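Local coordinates for autoinducer 2-binding protein LsrB (Clostridium saccharobutylicum DSM 13864, PDB 6DSP) that binds the quorum-sensing signal autoinducer 2, held in a pocket of a periplasmic-binding-protein fold, at residues S252-K257 / M342-F347; G239-K243 / G263-R267; V189-Y194 / I210-H214; Q129-M133 / E333-F337. One frame throughout, in Å; residues are numbered along the deposited sequence.

Contact 1. Residues S252-K257 / M342-F347; sequences SPNSMK and MNNYDF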
# COMPACT_ATOMS: atom_id res chain seq x y z
N SER A 252 -0.81 -2.70 -8.86
CA SER A 252 -1.61 -3.81 -9.36
C SER A 252 -1.17 -4.16 -10.79
O SER A 252 -0.77 -3.28 -11.57
CB SER A 252 -3.11 -3.53 -9.23
OG SER A 252 -3.46 -2.24 -9.74
N PRO A 253 -1.21 -5.44 -11.15
CA PRO A 253 -0.51 -5.87 -12.38
C PRO A 253 -1.10 -5.34 -13.67
O PRO A 253 -0.32 -5.04 -14.60
CB PRO A 253 -0.56 -7.40 -12.29
CG PRO A 253 -1.74 -7.68 -11.36
CD PRO A 253 -1.72 -6.57 -10.36
N ASN A 254 -2.43 -5.21 -13.79
CA ASN A 254 -2.95 -4.72 -15.06
C ASN A 254 -2.37 -3.35 -15.41
O ASN A 254 -2.15 -3.06 -16.59
CB ASN A 254 -4.48 -4.64 -15.05
CG ASN A 254 -5.16 -6.00 -15.16
OD1 ASN A 254 -4.51 -7.04 -15.25
ND2 ASN A 254 -6.49 -5.99 -15.14
N SER A 255 -2.10 -2.50 -14.40
CA SER A 255 -1.61 -1.17 -14.68
C SER A 255 -0.19 -1.17 -15.22
O SER A 255 0.25 -0.16 -15.77
CB SER A 255 -1.71 -0.26 -13.45
OG SER A 255 -0.75 -0.64 -12.48
N MET A 256 0.55 -2.29 -15.07
CA MET A 256 1.95 -2.34 -15.47
C MET A 256 2.22 -3.27 -16.64
O MET A 256 3.36 -3.29 -17.12
CB MET A 256 2.85 -2.78 -14.31
CG MET A 256 2.77 -1.89 -13.07
SD MET A 256 3.25 -0.17 -13.41
CE MET A 256 4.98 -0.41 -13.93
N LYS A 257 1.23 -4.03 -17.11
CA LYS A 257 1.52 -5.05 -18.12
C LYS A 257 2.12 -4.44 -19.38
O LYS A 257 3.06 -5.00 -19.95
CB LYS A 257 0.27 -5.85 -18.46
CG LYS A 257 -0.13 -6.82 -17.36
CD LYS A 257 -1.44 -7.46 -17.72
CE LYS A 257 -1.93 -8.39 -16.62
NZ LYS A 257 -3.29 -8.93 -16.95
N MET A 342 2.75 -12.35 -15.14
CA MET A 342 1.79 -11.25 -14.98
C MET A 342 0.46 -11.54 -15.65
O MET A 342 -0.59 -11.04 -15.22
CB MET A 342 2.38 -9.94 -15.51
CG MET A 342 2.57 -9.94 -17.03
SD MET A 342 3.49 -8.48 -17.52
CE MET A 342 3.27 -8.55 -19.31
N ASN A 343 0.47 -12.35 -16.71
CA ASN A 343 -0.77 -12.61 -17.44
C ASN A 343 -1.64 -13.64 -16.73
O ASN A 343 -2.76 -13.90 -17.20
CB ASN A 343 -0.46 -13.03 -18.88
CG ASN A 343 0.19 -11.91 -19.65
OD1 ASN A 343 -0.28 -10.77 -19.62
ND2 ASN A 343 1.30 -12.21 -20.31
N ASN A 344 -1.17 -14.18 -15.61
CA ASN A 344 -2.02 -15.04 -14.79
C ASN A 344 -2.96 -14.23 -13.91
O ASN A 344 -3.78 -14.83 -13.20
CB ASN A 344 -1.16 -15.95 -13.91
CG ASN A 344 -0.28 -16.88 -14.72
OD1 ASN A 344 -0.56 -17.16 -15.88
ND2 ASN A 344 0.78 -17.39 -14.10
N TYR A 345 -2.85 -12.91 -13.91
CA TYR A 345 -3.61 -12.07 -13.00
C TYR A 345 -4.45 -11.10 -13.81
O TYR A 345 -4.10 -10.72 -14.93
CB TYR A 345 -2.65 -11.28 -12.08
CG TYR A 345 -1.78 -12.20 -11.26
CD1 TYR A 345 -0.58 -12.68 -11.75
CD2 TYR A 345 -2.18 -12.62 -10.00
CE1 TYR A 345 0.18 -13.56 -11.01
CE2 TYR A 345 -1.42 -13.48 -9.25
CZ TYR A 345 -0.24 -13.97 -9.76
OH TYR A 345 0.53 -14.83 -9.00
N ASP A 346 -5.58 -10.68 -13.23
CA ASP A 346 -6.48 -9.77 -13.92
C ASP A 346 -7.06 -8.77 -12.92
O ASP A 346 -8.27 -8.72 -12.67
CB ASP A 346 -7.59 -10.52 -14.64
CG ASP A 346 -8.50 -9.60 -15.42
OD1 ASP A 346 -8.10 -8.45 -15.68
OD2 ASP A 346 -9.62 -10.03 -15.76
N PHE A 347 -6.19 -7.94 -12.37
CA PHE A 347 -6.62 -6.83 -11.51
C PHE A 347 -5.57 -5.74 -11.50
O PHE A 347 -4.49 -5.98 -12.03
CB PHE A 347 -6.90 -7.31 -10.08
CG PHE A 347 -5.68 -7.64 -9.29
CD1 PHE A 347 -5.06 -8.89 -9.42
CD2 PHE A 347 -5.17 -6.74 -8.36
CE1 PHE A 347 -3.95 -9.21 -8.65
CE2 PHE A 347 -4.06 -7.05 -7.60
CZ PHE A 347 -3.45 -8.29 -7.74
OXT PHE A 347 -5.80 -4.63 -11.00
O HOH W 1 -4.21 -2.76 -12.25
O HOH W 2 -2.99 -10.31 -19.41
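The backbones of S252-K257 and M342-F347 meet where N254 N donates to F347 O of the C-terminal carboxylate, 2.8 Å away and nearly straight (164° at the hydrogen). The side chain of N254 extends this grip: its ND2 reaches D346 OD1 at 3.0 Å, within the amide plane and almost along the C-O axis of the acid. The other end of the same amide, OD1, accepts from K257 NZ. That ammonium also bonds Y345 O at 2.8 Å, and water 2 joins it to N343 OD1. A long, straight lysine suits this place because its methylenes can run past M342, CG lying 4.0 Å from M342 SD, before the charge arrives. F347 holds its ring with CG between the backbone N and the carbonyl carbon (chi1 73°), which sets one face over P253; P253 CD lies 3.7 Å from the ring centroid in a CH-pi contact. Water 1 bridges F347 OXT and S252 OG, and OXT also bonds S38 OG. Both oxygens of the chain terminus are thus engaged, and the lysine charge rests among oxygen acceptors, with D346 near enough that its carboxylate would probably steady it further.

Contact 2. Residues G239-K243 / G263-R267; sequences GLTAK and GILTR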
# COMPACT_ATOMS: atom_id res chain seq x y z
N GLY A 239 13.16 7.48 -23.51
CA GLY A 239 13.70 6.50 -24.43
C GLY A 239 14.41 5.35 -23.77
O GLY A 239 15.10 4.60 -24.46
N LEU A 240 14.25 5.19 -22.46
CA LEU A 240 14.97 4.18 -21.71
C LEU A 240 14.20 2.87 -21.67
O LEU A 240 12.97 2.83 -21.82
CB LEU A 240 15.18 4.65 -20.28
CG LEU A 240 15.88 6.00 -20.11
CD1 LEU A 240 16.01 6.37 -18.66
CD2 LEU A 240 17.25 6.03 -20.77
N THR A 241 14.94 1.79 -21.44
CA THR A 241 14.37 0.47 -21.18
C THR A 241 14.97 -0.08 -19.90
O THR A 241 15.81 0.56 -19.24
CB THR A 241 14.69 -0.51 -22.30
OG1 THR A 241 16.09 -0.82 -22.24
CG2 THR A 241 14.34 0.07 -23.65
N ALA A 242 14.50 -1.28 -19.52
CA ALA A 242 15.04 -1.98 -18.36
C ALA A 242 16.54 -2.23 -18.49
O ALA A 242 17.20 -2.47 -17.48
CB ALA A 242 14.32 -3.32 -18.21
N LYS A 243 17.10 -2.16 -19.70
CA LYS A 243 18.54 -2.33 -19.83
C LYS A 243 19.31 -1.09 -19.39
O LYS A 243 20.51 -1.20 -19.09
CB LYS A 243 18.88 -2.73 -21.27
CG LYS A 243 18.36 -4.12 -21.59
CD LYS A 243 18.89 -5.12 -20.54
CE LYS A 243 18.87 -6.55 -21.02
NZ LYS A 243 19.26 -7.45 -19.91
N GLY A 263 9.19 -3.59 -22.35
CA GLY A 263 10.56 -3.71 -21.89
C GLY A 263 11.01 -2.59 -20.99
O GLY A 263 12.22 -2.40 -20.81
N ILE A 264 10.08 -1.83 -20.40
CA ILE A 264 10.48 -0.69 -19.60
C ILE A 264 10.94 -1.13 -18.22
O ILE A 264 11.81 -0.47 -17.63
CB ILE A 264 9.33 0.35 -19.50
CG1 ILE A 264 8.81 0.74 -20.88
CG2 ILE A 264 9.78 1.58 -18.70
CD1 ILE A 264 9.89 1.29 -21.78
N LEU A 265 10.33 -2.18 -17.66
CA LEU A 265 10.77 -2.73 -16.39
C LEU A 265 10.59 -4.24 -16.42
O LEU A 265 9.74 -4.77 -17.14
CB LEU A 265 10.04 -2.13 -15.15
CG LEU A 265 8.66 -2.69 -14.79
CD1 LEU A 265 8.22 -2.18 -13.41
CD2 LEU A 265 7.62 -2.29 -15.83
N THR A 266 11.35 -4.91 -15.57
CA THR A 266 11.34 -6.36 -15.52
C THR A 266 10.40 -6.91 -14.47
O THR A 266 9.81 -7.97 -14.67
CB THR A 266 12.77 -6.85 -15.20
OG1 THR A 266 13.68 -6.32 -16.17
CG2 THR A 266 12.84 -8.37 -15.19
N ARG A 267 10.26 -6.23 -13.32
CA ARG A 267 9.74 -6.90 -12.14
C ARG A 267 9.17 -5.85 -11.19
O ARG A 267 9.78 -4.80 -10.99
CB ARG A 267 10.90 -7.65 -11.46
CG ARG A 267 10.55 -8.31 -10.14
CD ARG A 267 11.79 -9.05 -9.59
NE ARG A 267 12.10 -10.28 -10.31
CZ ARG A 267 13.04 -10.41 -11.26
NH1 ARG A 267 13.76 -9.35 -11.64
NH2 ARG A 267 13.25 -11.60 -11.82
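A Schellman motif at G263, closing helix 257-261, presents its carbonyl to A242 in the loop between helix 227-237 and strand 246-249. G263 has positive phi (78°), which glycine adopts without strain, and the reversal of the chain leaves G263 O pointing across the contact. A242 N donates to it over 2.8 Å, almost straight at 171° and in the carbonyl plane. Small groups crowd the same oxygen: T241 CB stands 3.4 Å from G263 O, and the methyl of A242 lies beside it too. Alanine suits this place: its methyl fits between G263 O and T266 OG1, with A242 CB 3.7 Å from T266 OG1. I264 starts out from the far side of its backbone, yet bends back through both torsions until CD1 touches L240 O at 3.4 Å; its side chain also packs on A232, A235 and Q236 of helix 227-237. That helix too ends in a Schellman motif, with G239 as its C-prime residue, so two helix ends are joined here. Further along, R267 forms a salt bridge with E144 of helix 127-144. The loop at A242 is shaped by an ST turn: T241 OG1, lying between its own backbone N and carbonyl carbon, accepts from K243 N at 3.0 Å.

Contact 3. Residues V189-Y194 / I210-H214; sequences VAPDNY and ILSAH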
# COMPACT_ATOMS: atom_id res chain seq x y z
N VAL A 189 21.16 8.49 -3.75
CA VAL A 189 21.49 9.77 -4.37
C VAL A 189 20.50 10.87 -4.05
O VAL A 189 20.70 12.02 -4.47
CB VAL A 189 21.73 9.64 -5.90
CG1 VAL A 189 22.87 8.69 -6.16
CG2 VAL A 189 20.47 9.13 -6.63
N ALA A 190 19.41 10.57 -3.33
CA ALA A 190 18.40 11.58 -2.99
C ALA A 190 17.73 11.14 -1.69
O ALA A 190 16.58 10.68 -1.68
CB ALA A 190 17.38 11.73 -4.13
N PRO A 191 18.44 11.27 -0.57
CA PRO A 191 17.91 10.74 0.70
C PRO A 191 16.62 11.39 1.19
O PRO A 191 15.93 10.78 2.01
CB PRO A 191 19.06 10.91 1.70
CG PRO A 191 20.05 11.78 1.05
CD PRO A 191 19.80 11.83 -0.44
N ASP A 192 16.27 12.59 0.71
CA ASP A 192 14.97 13.17 1.09
C ASP A 192 13.80 12.38 0.51
O ASP A 192 12.67 12.53 0.99
CB ASP A 192 14.85 14.59 0.51
CG ASP A 192 15.62 15.63 1.29
OD1 ASP A 192 16.17 15.34 2.37
OD2 ASP A 192 15.65 16.79 0.80
N ASN A 193 14.05 11.54 -0.49
CA ASN A 193 13.05 10.84 -1.28
C ASN A 193 12.35 11.81 -2.23
O ASN A 193 12.31 13.02 -1.99
CB ASN A 193 11.97 10.13 -0.47
CG ASN A 193 12.54 9.27 0.63
OD1 ASN A 193 13.44 8.46 0.42
ND2 ASN A 193 11.96 9.41 1.82
N TYR A 194 11.82 11.27 -3.30
CA TYR A 194 10.96 12.02 -4.20
C TYR A 194 9.50 11.65 -3.96
O TYR A 194 9.16 10.48 -3.80
CB TYR A 194 11.34 11.75 -5.65
CG TYR A 194 12.58 12.49 -6.11
CD1 TYR A 194 13.86 11.91 -6.00
CD2 TYR A 194 12.48 13.75 -6.68
CE1 TYR A 194 14.98 12.57 -6.45
CE2 TYR A 194 13.60 14.42 -7.15
CZ TYR A 194 14.85 13.83 -7.02
OH TYR A 194 15.96 14.48 -7.47
N ILE A 210 13.70 12.92 -11.63
CA ILE A 210 14.73 12.03 -11.10
C ILE A 210 15.72 11.64 -12.18
O ILE A 210 16.93 11.68 -11.96
CB ILE A 210 14.08 10.77 -10.49
CG1 ILE A 210 13.13 11.14 -9.36
CG2 ILE A 210 15.16 9.77 -10.06
CD1 ILE A 210 12.38 9.93 -8.81
N LEU A 211 15.22 11.28 -13.37
CA LEU A 211 16.11 10.83 -14.43
C LEU A 211 16.94 11.97 -15.00
O LEU A 211 18.05 11.74 -15.49
CB LEU A 211 15.29 10.14 -15.51
CG LEU A 211 14.66 8.79 -15.10
CD1 LEU A 211 13.61 8.33 -16.11
CD2 LEU A 211 15.78 7.74 -14.94
N SER A 212 16.44 13.21 -14.94
CA SER A 212 17.20 14.36 -15.41
C SER A 212 18.29 14.77 -14.41
O SER A 212 19.41 15.12 -14.81
CB SER A 212 16.24 15.54 -15.66
OG SER A 212 15.27 15.22 -16.65
N ALA A 213 17.96 14.77 -13.12
CA ALA A 213 18.88 15.23 -12.09
C ALA A 213 19.87 14.16 -11.66
O ALA A 213 20.91 14.49 -11.09
CB ALA A 213 18.09 15.71 -10.87
N HIS A 214 19.55 12.89 -11.93
CA HIS A 214 20.37 11.76 -11.54
C HIS A 214 20.43 10.80 -12.73
O HIS A 214 19.94 9.67 -12.69
CB HIS A 214 19.79 11.06 -10.31
CG HIS A 214 19.52 12.00 -9.18
ND1 HIS A 214 20.52 12.49 -8.36
CD2 HIS A 214 18.37 12.60 -8.78
CE1 HIS A 214 19.99 13.33 -7.49
NE2 HIS A 214 18.69 13.43 -7.73
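Y194 and H214 supply the polar link between the two segments, a hydrogen bond of 2.9 Å between Y194 OH and H214 NE2 in which either atom may be the donor. Each of the two atoms lies in the plane of the other's ring, at its edge; the rings themselves meet rim to rim, steeply inclined at 76°. Tyrosine suits the place by its length, carrying a hydroxyl from the strand out to the first residue beyond the helix. The CH-pi contacts come over ring faces. I210 CG1 sits above the centre of the Y194 ring, 3.5 Å from its centroid, with CD1 resting nearer the CG side. V189 turns CG2 between its backbone N and carbonyl carbon (chi1 -60°), and this branch covers a face of the imidazole more loosely, 4.1 Å from the centroid and closest to ND1. The two beta-branched residues thus each cover one ring across the contact. Between V189 and Y194 a type I turn from A190 to N193 interrupts the strand. Strand 187-195 is an edge strand of a four-stranded parallel sheet, paired with 155-160; helix 200-213 follows it in a beta-alpha-beta crossover to strand 219-222, and I210 also packs on H159, I220 and Q231 of helix 227-237.

Contact 4. Residues Q129-M133 / E333-F337; sequences QLGQM and ERTIF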
# COMPACT_ATOMS: atom_id res chain seq x y z
N GLN A 129 9.10 -7.16 5.98
CA GLN A 129 8.83 -8.01 4.81
C GLN A 129 8.77 -7.17 3.55
O GLN A 129 9.33 -7.53 2.50
CB GLN A 129 7.46 -8.71 4.96
CG GLN A 129 7.36 -9.92 5.83
CD GLN A 129 5.94 -10.47 5.79
OE1 GLN A 129 4.94 -9.72 5.91
NE2 GLN A 129 5.84 -11.77 5.59
N LEU A 130 8.01 -6.07 3.60
CA LEU A 130 7.74 -5.31 2.39
C LEU A 130 8.94 -4.47 1.99
O LEU A 130 9.28 -4.40 0.80
CB LEU A 130 6.47 -4.47 2.57
CG LEU A 130 5.20 -5.33 2.66
CD1 LEU A 130 4.05 -4.58 3.30
CD2 LEU A 130 4.81 -5.82 1.26
N GLY A 131 9.64 -3.86 2.96
CA GLY A 131 10.87 -3.16 2.62
C GLY A 131 11.91 -4.07 1.99
O GLY A 131 12.53 -3.72 0.98
N GLN A 132 12.08 -5.28 2.55
CA GLN A 132 13.06 -6.22 2.00
C GLN A 132 12.61 -6.75 0.63
O GLN A 132 13.43 -6.93 -0.26
CB GLN A 132 13.30 -7.33 3.00
CG GLN A 132 14.00 -6.78 4.22
CD GLN A 132 14.22 -7.76 5.32
OE1 GLN A 132 14.42 -7.35 6.48
NE2 GLN A 132 14.21 -9.05 5.00
N MET A 133 11.29 -6.98 0.46
CA MET A 133 10.79 -7.39 -0.84
C MET A 133 11.13 -6.36 -1.91
O MET A 133 11.57 -6.74 -3.01
CB MET A 133 9.27 -7.57 -0.75
CG MET A 133 8.62 -7.98 -2.06
SD MET A 133 6.84 -8.00 -1.76
CE MET A 133 6.24 -8.41 -3.41
N GLU A 333 0.28 -13.78 1.93
CA GLU A 333 1.28 -13.82 0.87
C GLU A 333 1.32 -12.51 0.12
O GLU A 333 0.35 -11.74 0.11
CB GLU A 333 1.12 -15.02 -0.08
CG GLU A 333 0.05 -14.85 -1.10
CD GLU A 333 -0.18 -16.14 -1.89
OE1 GLU A 333 0.36 -17.19 -1.48
OE2 GLU A 333 -0.92 -16.09 -2.90
N ARG A 334 2.47 -12.23 -0.46
CA ARG A 334 2.69 -11.17 -1.42
C ARG A 334 3.14 -11.79 -2.74
O ARG A 334 3.53 -12.97 -2.79
CB ARG A 334 3.68 -10.13 -0.88
CG ARG A 334 3.10 -9.38 0.33
CD ARG A 334 4.04 -9.36 1.52
NE ARG A 334 4.22 -10.69 2.09
CZ ARG A 334 3.36 -11.28 2.91
NH1 ARG A 334 2.24 -10.68 3.30
NH2 ARG A 334 3.63 -12.51 3.34
N THR A 335 3.11 -10.99 -3.81
CA THR A 335 3.25 -11.51 -5.17
C THR A 335 4.30 -10.70 -5.91
O THR A 335 4.26 -9.47 -5.89
CB THR A 335 1.92 -11.43 -5.93
OG1 THR A 335 0.89 -12.04 -5.13
CG2 THR A 335 2.04 -12.14 -7.28
N ILE A 336 5.23 -11.39 -6.59
CA ILE A 336 6.21 -10.74 -7.45
C ILE A 336 5.83 -11.02 -8.89
O ILE A 336 5.67 -12.19 -9.27
CB ILE A 336 7.64 -11.23 -7.14
CG1 ILE A 336 8.03 -10.86 -5.71
CG2 ILE A 336 8.61 -10.62 -8.11
CD1 ILE A 336 9.28 -11.56 -5.23
N PHE A 337 5.68 -9.97 -9.69
CA PHE A 337 5.28 -10.10 -11.09
C PHE A 337 6.47 -9.89 -12.01
O PHE A 337 7.31 -9.00 -11.79
CB PHE A 337 4.23 -9.06 -11.48
CG PHE A 337 3.03 -9.04 -10.59
CD1 PHE A 337 2.06 -10.03 -10.67
CD2 PHE A 337 2.86 -8.00 -9.67
CE1 PHE A 337 0.93 -9.99 -9.86
CE2 PHE A 337 1.71 -7.97 -8.87
CZ PHE A 337 0.77 -8.98 -8.95
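R334 and M133 carry most of this contact, and their side chains are shaped very differently. M133 is fully extended, with CG anti to the backbone N (chi1 179°), and so spans the distance from helix 127-144 to the chain at 334-336. Its sulfur passes R334 CB at 3.9 Å. Beyond it the terminal methyl, CE, comes to 3.3 Å from T335 O and lies 3.8 Å from I336 CG1, so the unbranched, flexible methionine reaches between a carbonyl and an aliphatic chain. R334 instead bends at its second and third torsions, chi2 standing at an unusual 130°, which lays its methylenes across L130; CD is 3.6 Å from L130 CD2. The bend also brings the guanidinium under the amide of Q129, whose OE1 stands 3.7 Å above the centre of its plane. The two flat groups are inclined by 43°, and since Q129 NE2 and R334 NH2 are both donors, they touch without a hydrogen bond. The polar partners of both groups lie outside the two segments: Q129 OE1 accepts from T126 N, while R334 NH1 donates to Q124 O and L331 O. Those bonds probably fix the bent shape of the arginine. L130 also packs on Q124, W171 and F250, all residues of the ligand pocket. Residues 124-126 lead from the eight-stranded sheet to helix 127-144 of the other lobe, and 331-334 from it to strand 335-337; R334 bonds across to Q124 O, consistent with the hinge region of a two-lobed periplasmic binding protein.

Contacts 1, 2 and 4 form one continuous packed region. P253 CG and Y345 of contact 1 both meet F337 of contact 4, Y345 CD1 lying 3.6 Å from F337 CE1. M256 CE of contact 1 touches L265 CD1 of contact 2 at 3.7 Å, and R267 CG of contact 2 rests on I336 CG2 of contact 4 at 3.6 Å. Contact 3 joins this region through contact 2, by L240 CD1 and L211 CD2, and its nearest atoms stay about 12 Å from contacts 1 and 4. The side chains of S252 and L130 come to about 7 Å from the bound autoinducer 2, L265 to about 13 Å.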